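Local coordinates for putative iron-regulated protein A (Parabacteroides distasonis ATCC 8503, PDB 4ECG), which is of unknown function but binds calcium and belongs to the imelysin-like (peptidase M75) family, whose members are putatively linked to iron regulation, at residues D79-P87 / V276-S284; L145-L155 / E173-M184. All coordinates share one frame; numbering follows the deposited sequence.

Interaction 2 is nested along the chain inside the loop closed by interaction 1, and their centres lie about 13 Å apart. Helix 147-155 joins them. One side of it packs on helix 171-196 in interaction 2. Another side meets the loop 276-284 of interaction 1 through two polar contacts. Ser-281 OG is 2.6 Å from Glu-152 OE2, probably a hydrogen bond. Glu-277 OE2 is 2.9 Å from His-149 NE2, probably another. The Glu-277 side chain comes within about 3 Å of a bound calcium ion. Interaction 1 therefore borders a metal site, while the side chain of Phe-148 of interaction 2 stays about 7 Å from a calcium ion.

Interaction 1: D79-P87 / V276-S284; sequences DAWRAVRVP and VESWYSWNS
Arg-82 and Asn-283 bring the helix 79-87 and the loop 276-284 closest, with their CA atoms 7.6 Å apart. The extended Arg-82 chain carries its guanidinium to the loop. Arg-82 NH1 and NH2 both grip one atom, Ser-281 O, each at 2.9 Å. NH2 arrives in the carbonyl plane, whereas NH1 sits above it. Arg-82 NH1 also donates to Asn-283 OD1 at 2.9 Å, on a lone pair, with an N-H...O angle of 153°. The amide and guanidinium planes are only 27° apart. A leucine in place of Arg-82 would probably leave Ser-281 O and Asn-283 OD1 without these donors and the loop less firmly tied to the helix. On the other branch of the amide, Asn-283 ND2 gives hydrogen bonds to Asp-287 and to a water, and that water donates to Arg-82 O.

With chi1 at -180° the indole of Trp-81 reaches out to the loop, while its NE1 bonds Phe-148 O. Trp-81 CZ3 comes 3.4 Å from Ser-281 OG, which is hydrogen-bonded to Glu-152. Further along, Arg-85 NH2 makes a long salt bridge of 3.6 Å to Glu-277 OE2, met at the guanidinium edge; Glu-277 OE2 also accepts from His-149 NE2, and Arg-85 has further carboxylate partners in Asp-109 and Asp-287. Asp-109 and Glu-277 are residues of a calcium site, so this end of the contact borders it.

Helix 147-155 packs against Trp-81 and Arg-85, helix 29-68 packs on Ala-80 and Val-84, and Phe-156 of strand 156-157 touches both Arg-82 and Ser-281.

Interaction 2: L145-L155 / E173-M184; sequences LRGFHTAEKML and ELEYLKLVSERM
Met-154 and Tyr-176 meet in the tightly packed half of this contact between helix 147-155 and helix 171-196. The two short helical segments run roughly antiparallel, at 148°, with axes 9.3 Å apart. Met-154, a selenomethionine in the crystal, is extended beyond CG. Met-154 CE lies over one face of the Tyr-176 ring, 3.6 Å from Tyr-176 CG, in a CH-pi contact. Met-154 SE lies 3.9 Å from Leu-177 CB. Tyr-176 OH reaches back to Leu-145 O at 2.7 Å, in the carbonyl plane and on a lone pair. The bond holds the hydroxyl end of the ring, and probably limits its movement, while Met-154 packs on the face.

Ala-151 is the small residue at the centre of the interface. Its CB touches Leu-177 CD1, Val-180 CG1 and the selenium of Met-184. Met-184 is bent at its last torsion (chi3 60°), which brings Met-184 CE over the face of Phe-148, 3.8 Å from Phe-148 CD1. Leu-155 CD2 closes the apolar row against Leu-177 CD2 at 3.8 Å.

The other side is more polar and nearer solvent: a water bridges Gly-147 N and Val-180 O, and Arg-183 is partly exposed. The guanidinium groups of Arg-146 and Arg-183 stack face to face, centres 3.8 Å apart and planes 22° apart. Their edges are occupied: Arg-146 NH1 bonds Gly-132 O and Ile-130 O, and Arg-183 NE pairs with Asp-187.

His-149 and Glu-152 belong to the GxHxxE sequence of the imelysin family and turn away from this interface. His-149 ND1 donates to Glu-152 OE1 at 2.8 Å. The chemistry suggests that apolar packing holds the helices together, while backbone oxygens and Asp-187 probably offset the charge of the arginine pair.

Interaction 1: D79-P87 / V276-S284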
loop_
_atom_site.group_PDB
_atom_site.type_symbol
_atom_site.label_atom_id
_atom_site.label_comp_id
_atom_site.label_asym_id
_atom_site.label_seq_id
_atom_site.Cartn_x
_atom_site.Cartn_y
_atom_site.Cartn_z
ATOM N N ASP A 79 -16.903 7.032 -2.940
ATOM C CA ASP A 79 -16.685 5.809 -3.719
ATOM C C ASP A 79 -15.345 5.925 -4.470
ATOM O O ASP A 79 -14.520 4.991 -4.473
ATOM C CB ASP A 79 -17.801 5.589 -4.762
ATOM C CG ASP A 79 -19.193 5.195 -4.139
ATOM O OD1 ASP A 79 -19.238 4.896 -2.929
ATOM O OD2 ASP A 79 -20.229 5.164 -4.896
ATOM N N ALA A 80 -15.138 7.059 -5.129
ATOM C CA ALA A 80 -13.921 7.284 -5.907
ATOM C C ALA A 80 -12.650 7.221 -4.995
ATOM O O ALA A 80 -11.617 6.715 -5.394
ATOM C CB ALA A 80 -14.021 8.597 -6.705
ATOM N N TRP A 81 -12.755 7.664 -3.757
ATOM C CA TRP A 81 -11.637 7.612 -2.796
ATOM C C TRP A 81 -11.259 6.181 -2.544
ATOM O O TRP A 81 -10.061 5.801 -2.633
ATOM C CB TRP A 81 -12.040 8.314 -1.483
ATOM C CG TRP A 81 -10.981 8.334 -0.427
ATOM C CD1 TRP A 81 -10.025 9.314 -0.207
ATOM C CD2 TRP A 81 -10.675 7.285 0.554
ATOM N NE1 TRP A 81 -9.195 8.955 0.820
ATOM C CE2 TRP A 81 -9.539 7.755 1.313
ATOM C CE3 TRP A 81 -11.222 6.058 0.864
ATOM C CZ2 TRP A 81 -8.987 7.012 2.332
ATOM C CZ3 TRP A 81 -10.662 5.311 1.906
ATOM C CH2 TRP A 81 -9.567 5.776 2.613
ATOM N N ARG A 82 -12.262 5.351 -2.236
ATOM C CA ARG A 82 -12.048 3.889 -2.067
ATOM C C ARG A 82 -11.459 3.186 -3.296
ATOM O O ARG A 82 -10.622 2.291 -3.171
ATOM C CB ARG A 82 -13.337 3.162 -1.695
ATOM C CG ARG A 82 -13.942 3.561 -0.356
ATOM C CD ARG A 82 -15.122 2.646 -0.050
ATOM N NE ARG A 82 -16.010 3.150 1.021
ATOM C CZ ARG A 82 -15.791 3.047 2.340
ATOM N NH1 ARG A 82 -14.677 2.512 2.808
ATOM N NH2 ARG A 82 -16.695 3.480 3.211
ATOM N N ALA A 83 -11.943 3.556 -4.467
ATOM C CA ALA A 83 -11.540 2.915 -5.716
ATOM C C ALA A 83 -10.076 3.262 -6.088
ATOM O O ALA A 83 -9.359 2.410 -6.543
ATOM C CB ALA A 83 -12.508 3.268 -6.844
ATOM N N VAL A 84 -9.629 4.503 -5.873
ATOM C CA VAL A 84 -8.215 4.840 -6.121
ATOM C C VAL A 84 -7.324 4.175 -5.087
ATOM O O VAL A 84 -6.157 3.868 -5.347
ATOM C CB VAL A 84 -7.922 6.382 -6.260
ATOM C CG1 VAL A 84 -8.004 7.153 -4.957
ATOM C CG2 VAL A 84 -6.566 6.566 -6.858
ATOM N N ARG A 85 -7.878 3.929 -3.911
ATOM C CA ARG A 85 -7.113 3.298 -2.880
ATOM C C ARG A 85 -6.798 1.813 -3.134
ATOM O O ARG A 85 -5.854 1.304 -2.570
ATOM C CB ARG A 85 -7.814 3.465 -1.532
ATOM C CG ARG A 85 -6.882 3.117 -0.384
ATOM C CD ARG A 85 -7.270 3.755 0.911
ATOM N NE ARG A 85 -6.341 3.360 1.961
ATOM C CZ ARG A 85 -5.223 4.004 2.278
ATOM N NH1 ARG A 85 -4.850 5.103 1.669
ATOM N NH2 ARG A 85 -4.478 3.530 3.238
ATOM N N VAL A 86 -7.603 1.134 -3.956
ATOM C CA VAL A 86 -7.363 -0.288 -4.275
ATOM C C VAL A 86 -5.985 -0.411 -4.905
ATOM O O VAL A 86 -5.125 -1.075 -4.340
ATOM C CB VAL A 86 -8.500 -0.956 -5.062
ATOM C CG1 VAL A 86 -8.133 -2.397 -5.484
ATOM C CG2 VAL A 86 -9.813 -0.946 -4.238
ATOM N N PRO A 87 -5.725 0.303 -6.000
ATOM C CA PRO A 87 -4.429 0.068 -6.655
ATOM C C PRO A 87 -3.250 0.590 -5.873
ATOM O O PRO A 87 -2.164 0.029 -5.950
ATOM C CB PRO A 87 -4.562 0.765 -8.023
ATOM C CG PRO A 87 -5.688 1.688 -7.862
ATOM C CD PRO A 87 -6.627 1.054 -6.854
ATOM N N VAL A 276 -5.870 2.641 14.342
ATOM C CA VAL A 276 -6.305 1.863 13.131
ATOM C C VAL A 276 -6.318 2.729 11.886
ATOM O O VAL A 276 -7.149 3.603 11.754
ATOM C CB VAL A 276 -7.728 1.231 13.293
ATOM C CG1 VAL A 276 -8.210 0.551 11.978
ATOM C CG2 VAL A 276 -7.769 0.302 14.501
ATOM N N GLU A 277 -5.384 2.509 10.975
ATOM C CA GLU A 277 -5.386 3.215 9.712
ATOM C C GLU A 277 -6.675 2.945 8.886
ATOM O O GLU A 277 -7.004 1.798 8.647
ATOM C CB GLU A 277 -4.144 2.788 8.913
ATOM C CG GLU A 277 -3.812 3.728 7.755
ATOM C CD GLU A 277 -2.436 3.482 7.101
ATOM O OE1 GLU A 277 -1.572 2.807 7.718
ATOM O OE2 GLU A 277 -2.232 3.989 5.953
ATOM N N SER A 278 -7.350 4.010 8.428
ATOM C CA SER A 278 -8.594 3.972 7.628
ATOM C C SER A 278 -9.808 3.598 8.480
ATOM O O SER A 278 -10.812 3.182 7.975
ATOM C CB SER A 278 -8.518 3.021 6.445
ATOM O OG SER A 278 -7.488 3.415 5.586
ATOM N N TRP A 279 -9.755 3.833 9.774
ATOM C CA TRP A 279 -10.965 3.786 10.536
ATOM C C TRP A 279 -11.985 4.840 10.217
ATOM O O TRP A 279 -13.175 4.642 10.481
ATOM C CB TRP A 279 -10.640 3.763 12.030
ATOM C CG TRP A 279 -10.438 5.076 12.729
ATOM C CD1 TRP A 279 -9.240 5.721 12.980
ATOM C CD2 TRP A 279 -11.456 5.898 13.388
ATOM N NE1 TRP A 279 -9.440 6.879 13.682
ATOM C CE2 TRP A 279 -10.736 7.021 14.001
ATOM C CE3 TRP A 279 -12.821 5.822 13.520
ATOM C CZ2 TRP A 279 -11.373 7.999 14.722
ATOM C CZ3 TRP A 279 -13.464 6.816 14.249
ATOM C CH2 TRP A 279 -12.747 7.896 14.821
ATOM N N TYR A 280 -11.591 5.972 9.663
ATOM C CA TYR A 280 -12.619 6.981 9.342
ATOM C C TYR A 280 -13.665 6.411 8.384
ATOM O O TYR A 280 -14.873 6.626 8.555
ATOM C CB TYR A 280 -12.005 8.274 8.753
ATOM C CG TYR A 280 -10.951 8.936 9.622
ATOM C CD1 TYR A 280 -11.068 8.980 11.025
ATOM C CD2 TYR A 280 -9.844 9.539 9.054
ATOM C CE1 TYR A 280 -10.103 9.615 11.808
ATOM C CE2 TYR A 280 -8.877 10.134 9.836
ATOM C CZ TYR A 280 -9.000 10.188 11.203
ATOM O OH TYR A 280 -7.989 10.794 11.976
ATOM N N SER A 281 -13.195 5.644 7.401
ATOM C CA SER A 281 -14.021 5.150 6.337
ATOM C C SER A 281 -14.287 3.655 6.448
ATOM O O SER A 281 -15.032 3.104 5.604
ATOM C CB SER A 281 -13.348 5.431 4.985
ATOM O OG SER A 281 -12.140 4.727 4.869
ATOM N N TRP A 282 -13.704 3.007 7.451
ATOM C CA TRP A 282 -13.775 1.525 7.577
ATOM C C TRP A 282 -13.199 0.856 6.342
ATOM O O TRP A 282 -13.852 0.048 5.719
ATOM C CB TRP A 282 -15.222 1.032 7.791
ATOM C CG TRP A 282 -15.919 1.489 9.060
ATOM C CD1 TRP A 282 -15.501 2.460 9.965
ATOM C CD2 TRP A 282 -17.228 1.027 9.599
ATOM N NE1 TRP A 282 -16.412 2.611 10.974
ATOM C CE2 TRP A 282 -17.452 1.782 10.824
ATOM C CE3 TRP A 282 -18.192 0.120 9.182
ATOM C CZ2 TRP A 282 -18.594 1.612 11.599
ATOM C CZ3 TRP A 282 -19.350 -0.049 9.954
ATOM C CH2 TRP A 282 -19.550 0.680 11.135
ATOM N N ASN A 283 -11.986 1.223 5.944
ATOM C CA ASN A 283 -11.374 0.641 4.772
ATOM C C ASN A 283 -10.202 -0.209 5.191
ATOM O O ASN A 283 -9.435 -0.627 4.356
ATOM C CB ASN A 283 -10.938 1.733 3.762
ATOM C CG ASN A 283 -11.148 1.339 2.283
ATOM O OD1 ASN A 283 -12.285 1.304 1.753
ATOM N ND2 ASN A 283 -10.035 1.152 1.583
ATOM N N SER A 284 -10.081 -0.514 6.466
ATOM C CA SER A 284 -8.816 -1.056 6.959
ATOM C C SER A 284 -8.560 -2.468 6.445
ATOM O O SER A 284 -7.486 -2.755 5.858
ATOM C CB SER A 284 -8.788 -1.017 8.472
ATOM O OG SER A 284 -9.395 0.198 8.908
HETATM O O HOH W 1 -10.132 0.423 -1.118
#

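Interaction 2: L145-L155 / E173-M184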
loop_
_atom_site.group_PDB
_atom_site.type_symbol
_atom_site.label_atom_id
_atom_site.label_comp_id
_atom_site.label_asym_id
_atom_site.label_seq_id
_atom_site.Cartn_x
_atom_site.Cartn_y
_atom_site.Cartn_z
ATOM N N LEU A 145 -0.398 16.648 7.389
ATOM C CA LEU A 145 -1.538 17.524 7.190
ATOM C C LEU A 145 -2.205 17.314 5.823
ATOM O O LEU A 145 -3.055 18.105 5.419
ATOM C CB LEU A 145 -1.036 18.970 7.304
ATOM C CG LEU A 145 -0.354 19.399 8.616
ATOM C CD1 LEU A 145 0.448 20.710 8.397
ATOM C CD2 LEU A 145 -1.384 19.514 9.728
ATOM N N ARG A 146 -1.818 16.268 5.099
ATOM C CA ARG A 146 -2.387 16.018 3.812
ATOM C C ARG A 146 -2.568 14.501 3.503
ATOM O O ARG A 146 -2.670 13.715 4.397
ATOM C CB ARG A 146 -1.585 16.796 2.750
ATOM C CG ARG A 146 -0.185 16.303 2.554
ATOM C CD ARG A 146 0.419 16.808 1.265
ATOM N NE ARG A 146 1.785 16.284 1.064
ATOM C CZ ARG A 146 2.930 16.945 1.206
ATOM N NH1 ARG A 146 2.957 18.222 1.550
ATOM N NH2 ARG A 146 4.087 16.318 0.957
ATOM N N GLY A 147 -2.702 14.119 2.238
ATOM C CA GLY A 147 -2.702 12.712 1.837
ATOM C C GLY A 147 -4.082 12.088 1.960
ATOM O O GLY A 147 -5.048 12.795 2.331
ATOM N N PHE A 148 -4.146 10.785 1.640
ATOM C CA PHE A 148 -5.396 9.994 1.641
ATOM C C PHE A 148 -6.221 10.159 2.926
ATOM O O PHE A 148 -7.436 10.252 2.896
ATOM C CB PHE A 148 -5.105 8.509 1.537
ATOM C CG PHE A 148 -5.010 7.975 0.148
ATOM C CD1 PHE A 148 -6.124 7.533 -0.497
ATOM C CD2 PHE A 148 -3.779 7.806 -0.451
ATOM C CE1 PHE A 148 -6.043 6.974 -1.738
ATOM C CE2 PHE A 148 -3.675 7.249 -1.696
ATOM C CZ PHE A 148 -4.825 6.839 -2.341
ATOM N N HIS A 149 -5.543 10.217 4.044
ATOM C CA HIS A 149 -6.269 10.200 5.314
ATOM C C HIS A 149 -6.808 11.538 5.732
ATOM O O HIS A 149 -7.767 11.598 6.492
ATOM C CB HIS A 149 -5.428 9.533 6.403
ATOM C CG HIS A 149 -5.084 8.087 6.082
ATOM N ND1 HIS A 149 -6.029 7.137 5.908
ATOM C CD2 HIS A 149 -3.874 7.482 5.829
ATOM C CE1 HIS A 149 -5.443 5.990 5.589
ATOM N NE2 HIS A 149 -4.116 6.194 5.547
ATOM N N THR A 150 -6.240 12.628 5.222
ATOM C CA THR A 150 -6.788 13.936 5.536
ATOM C C THR A 150 -8.097 14.081 4.712
ATOM O O THR A 150 -9.106 14.513 5.247
ATOM C CB THR A 150 -5.790 15.100 5.280
ATOM O OG1 THR A 150 -4.660 14.948 6.127
ATOM C CG2 THR A 150 -6.426 16.465 5.554
ATOM N N ALA A 151 -8.062 13.737 3.430
ATOM C CA ALA A 151 -9.253 13.684 2.567
ATOM C C ALA A 151 -10.328 12.759 3.224
ATOM O O ALA A 151 -11.460 13.152 3.383
ATOM C CB ALA A 151 -8.861 13.205 1.153
ATOM N N GLU A 152 -9.907 11.596 3.703
ATOM C CA GLU A 152 -10.784 10.592 4.316
ATOM C C GLU A 152 -11.522 11.185 5.472
ATOM O O GLU A 152 -12.746 10.991 5.620
ATOM C CB GLU A 152 -9.933 9.408 4.826
ATOM C CG GLU A 152 -10.710 8.150 5.202
ATOM C CD GLU A 152 -9.925 7.144 6.036
ATOM O OE1 GLU A 152 -8.728 7.397 6.422
ATOM O OE2 GLU A 152 -10.554 6.113 6.331
ATOM N N LYS A 153 -10.763 11.901 6.309
ATOM C CA LYS A 153 -11.278 12.420 7.560
ATOM C C LYS A 153 -12.365 13.440 7.278
ATOM O O LYS A 153 -13.292 13.533 8.048
ATOM C CB LYS A 153 -10.192 13.089 8.444
ATOM C CG LYS A 153 -10.674 13.252 9.894
ATOM C CD LYS A 153 -9.647 13.923 10.833
ATOM C CE LYS A 153 -10.124 14.053 12.293
ATOM N NZ LYS A 153 -11.255 15.019 12.492
HETATM N N MSE A 154 -12.246 14.153 6.162
HETATM C CA MSE A 154 -13.211 15.163 5.733
HETATM C C MSE A 154 -14.373 14.593 4.909
HETATM O O MSE A 154 -15.403 15.234 4.830
HETATM C CB MSE A 154 -12.509 16.245 4.914
HETATM C CG MSE A 154 -11.415 16.992 5.655
HETATM SE SE MSE A 154 -10.315 18.167 4.523
HETATM C CE MSE A 154 -9.331 18.940 5.973
ATOM N N LEU A 155 -14.207 13.428 4.280
ATOM C CA LEU A 155 -15.260 12.862 3.427
ATOM C C LEU A 155 -16.216 11.883 4.156
ATOM O O LEU A 155 -17.356 11.667 3.733
ATOM C CB LEU A 155 -14.615 12.130 2.250
ATOM C CG LEU A 155 -13.979 12.993 1.194
ATOM C CD1 LEU A 155 -13.216 12.091 0.217
ATOM C CD2 LEU A 155 -15.015 13.861 0.474
ATOM N N GLU A 173 -12.369 24.387 5.033
ATOM C CA GLU A 173 -12.151 22.958 5.033
ATOM C C GLU A 173 -12.405 22.407 3.646
ATOM O O GLU A 173 -11.750 21.470 3.257
ATOM C CB GLU A 173 -13.088 22.347 6.034
ATOM C CG GLU A 173 -12.961 20.859 6.231
ATOM C CD GLU A 173 -13.952 20.339 7.252
ATOM O OE1 GLU A 173 -14.781 21.146 7.743
ATOM O OE2 GLU A 173 -13.871 19.129 7.582
ATOM N N LEU A 174 -13.322 23.015 2.890
ATOM C CA LEU A 174 -13.585 22.620 1.508
ATOM C C LEU A 174 -12.396 22.943 0.625
ATOM O O LEU A 174 -11.968 22.124 -0.201
ATOM C CB LEU A 174 -14.835 23.316 0.949
ATOM C CG LEU A 174 -16.147 22.695 1.486
ATOM C CD1 LEU A 174 -17.285 23.674 1.280
ATOM C CD2 LEU A 174 -16.475 21.332 0.860
ATOM N N GLU A 175 -11.861 24.139 0.771
ATOM C CA GLU A 175 -10.679 24.469 0.011
ATOM C C GLU A 175 -9.492 23.527 0.410
ATOM O O GLU A 175 -8.672 23.106 -0.430
ATOM C CB GLU A 175 -10.349 25.950 0.191
ATOM C CG GLU A 175 -9.198 26.391 -0.687
ATOM C CD GLU A 175 -9.458 26.281 -2.214
ATOM O OE1 GLU A 175 -10.674 26.342 -2.637
ATOM O OE2 GLU A 175 -8.425 26.154 -2.976
ATOM N N TYR A 176 -9.436 23.157 1.693
ATOM C CA TYR A 176 -8.393 22.275 2.191
ATOM C C TYR A 176 -8.506 20.942 1.440
ATOM O O TYR A 176 -7.565 20.499 0.823
ATOM C CB TYR A 176 -8.570 22.166 3.719
ATOM C CG TYR A 176 -7.402 21.602 4.522
ATOM C CD1 TYR A 176 -6.498 20.662 3.986
ATOM C CD2 TYR A 176 -7.225 21.972 5.840
ATOM C CE1 TYR A 176 -5.490 20.100 4.751
ATOM C CE2 TYR A 176 -6.199 21.430 6.582
ATOM C CZ TYR A 176 -5.328 20.516 6.034
ATOM O OH TYR A 176 -4.293 20.052 6.816
ATOM N N LEU A 177 -9.709 20.364 1.431
ATOM C CA LEU A 177 -10.039 19.130 0.722
ATOM C C LEU A 177 -9.623 19.184 -0.757
ATOM O O LEU A 177 -9.102 18.196 -1.294
ATOM C CB LEU A 177 -11.534 18.814 0.840
ATOM C CG LEU A 177 -12.090 17.574 0.083
ATOM C CD1 LEU A 177 -11.340 16.290 0.521
ATOM C CD2 LEU A 177 -13.638 17.418 0.187
ATOM N N LYS A 178 -9.862 20.302 -1.413
ATOM C CA LYS A 178 -9.463 20.488 -2.811
ATOM C C LYS A 178 -7.939 20.451 -2.927
ATOM O O LYS A 178 -7.401 19.764 -3.800
ATOM C CB LYS A 178 -9.961 21.825 -3.334
ATOM C CG LYS A 178 -9.824 22.061 -4.837
ATOM C CD LYS A 178 -9.977 23.527 -5.236
ATOM C CE LYS A 178 -11.354 23.916 -5.783
ATOM N NZ LYS A 178 -11.498 25.428 -5.907
ATOM N N LEU A 179 -7.238 21.144 -2.027
ATOM C CA LEU A 179 -5.776 21.222 -2.122
ATOM C C LEU A 179 -5.098 19.870 -1.866
ATOM O O LEU A 179 -4.173 19.492 -2.573
ATOM C CB LEU A 179 -5.218 22.308 -1.198
ATOM C CG LEU A 179 -5.553 23.719 -1.662
ATOM C CD1 LEU A 179 -5.346 24.660 -0.495
ATOM C CD2 LEU A 179 -4.682 24.088 -2.868
ATOM N N VAL A 180 -5.615 19.154 -0.866
ATOM C CA VAL A 180 -5.176 17.856 -0.576
ATOM C C VAL A 180 -5.347 16.903 -1.776
ATOM O O VAL A 180 -4.419 16.170 -2.128
ATOM C CB VAL A 180 -5.883 17.376 0.684
ATOM C CG1 VAL A 180 -5.808 15.875 0.777
ATOM C CG2 VAL A 180 -5.328 18.143 1.926
ATOM N N SER A 181 -6.505 16.974 -2.434
ATOM C CA SER A 181 -6.801 16.144 -3.567
ATOM C C SER A 181 -5.989 16.547 -4.828
ATOM O O SER A 181 -5.599 15.658 -5.581
ATOM C CB SER A 181 -8.294 16.199 -3.880
ATOM O OG SER A 181 -9.104 15.937 -2.752
ATOM N N GLU A 182 -5.706 17.836 -5.037
ATOM C CA GLU A 182 -4.748 18.279 -6.096
ATOM C C GLU A 182 -3.407 17.603 -5.884
ATOM O O GLU A 182 -2.758 17.161 -6.801
ATOM C CB GLU A 182 -4.474 19.794 -6.060
ATOM C CG GLU A 182 -5.422 20.626 -6.899
ATOM C CD GLU A 182 -5.420 22.146 -6.589
ATOM O OE1 GLU A 182 -4.330 22.768 -6.371
ATOM O OE2 GLU A 182 -6.545 22.693 -6.603
ATOM N N ARG A 183 -2.973 17.583 -4.642
ATOM C CA ARG A 183 -1.672 17.088 -4.338
ATOM C C ARG A 183 -1.670 15.537 -4.404
ATOM O O ARG A 183 -0.669 14.952 -4.813
ATOM C CB ARG A 183 -1.205 17.628 -2.978
ATOM C CG ARG A 183 0.136 17.041 -2.523
ATOM C CD ARG A 183 1.212 17.385 -3.551
ATOM N NE ARG A 183 2.578 17.092 -3.129
ATOM C CZ ARG A 183 3.395 17.951 -2.494
ATOM N NH1 ARG A 183 3.018 19.143 -2.147
ATOM N NH2 ARG A 183 4.620 17.592 -2.183
HETATM N N MSE A 184 -2.777 14.881 -4.039
HETATM C CA MSE A 184 -2.848 13.437 -4.208
HETATM C C MSE A 184 -2.625 13.099 -5.710
HETATM O O MSE A 184 -1.823 12.218 -6.007
HETATM C CB MSE A 184 -4.152 12.820 -3.672
HETATM C CG MSE A 184 -4.225 12.710 -2.164
HETATM SE SE MSE A 184 -5.995 12.501 -1.433
HETATM C CE MSE A 184 -6.354 10.883 -2.367
HETATM O O HOH W 2 -2.370 15.403 -0.416
#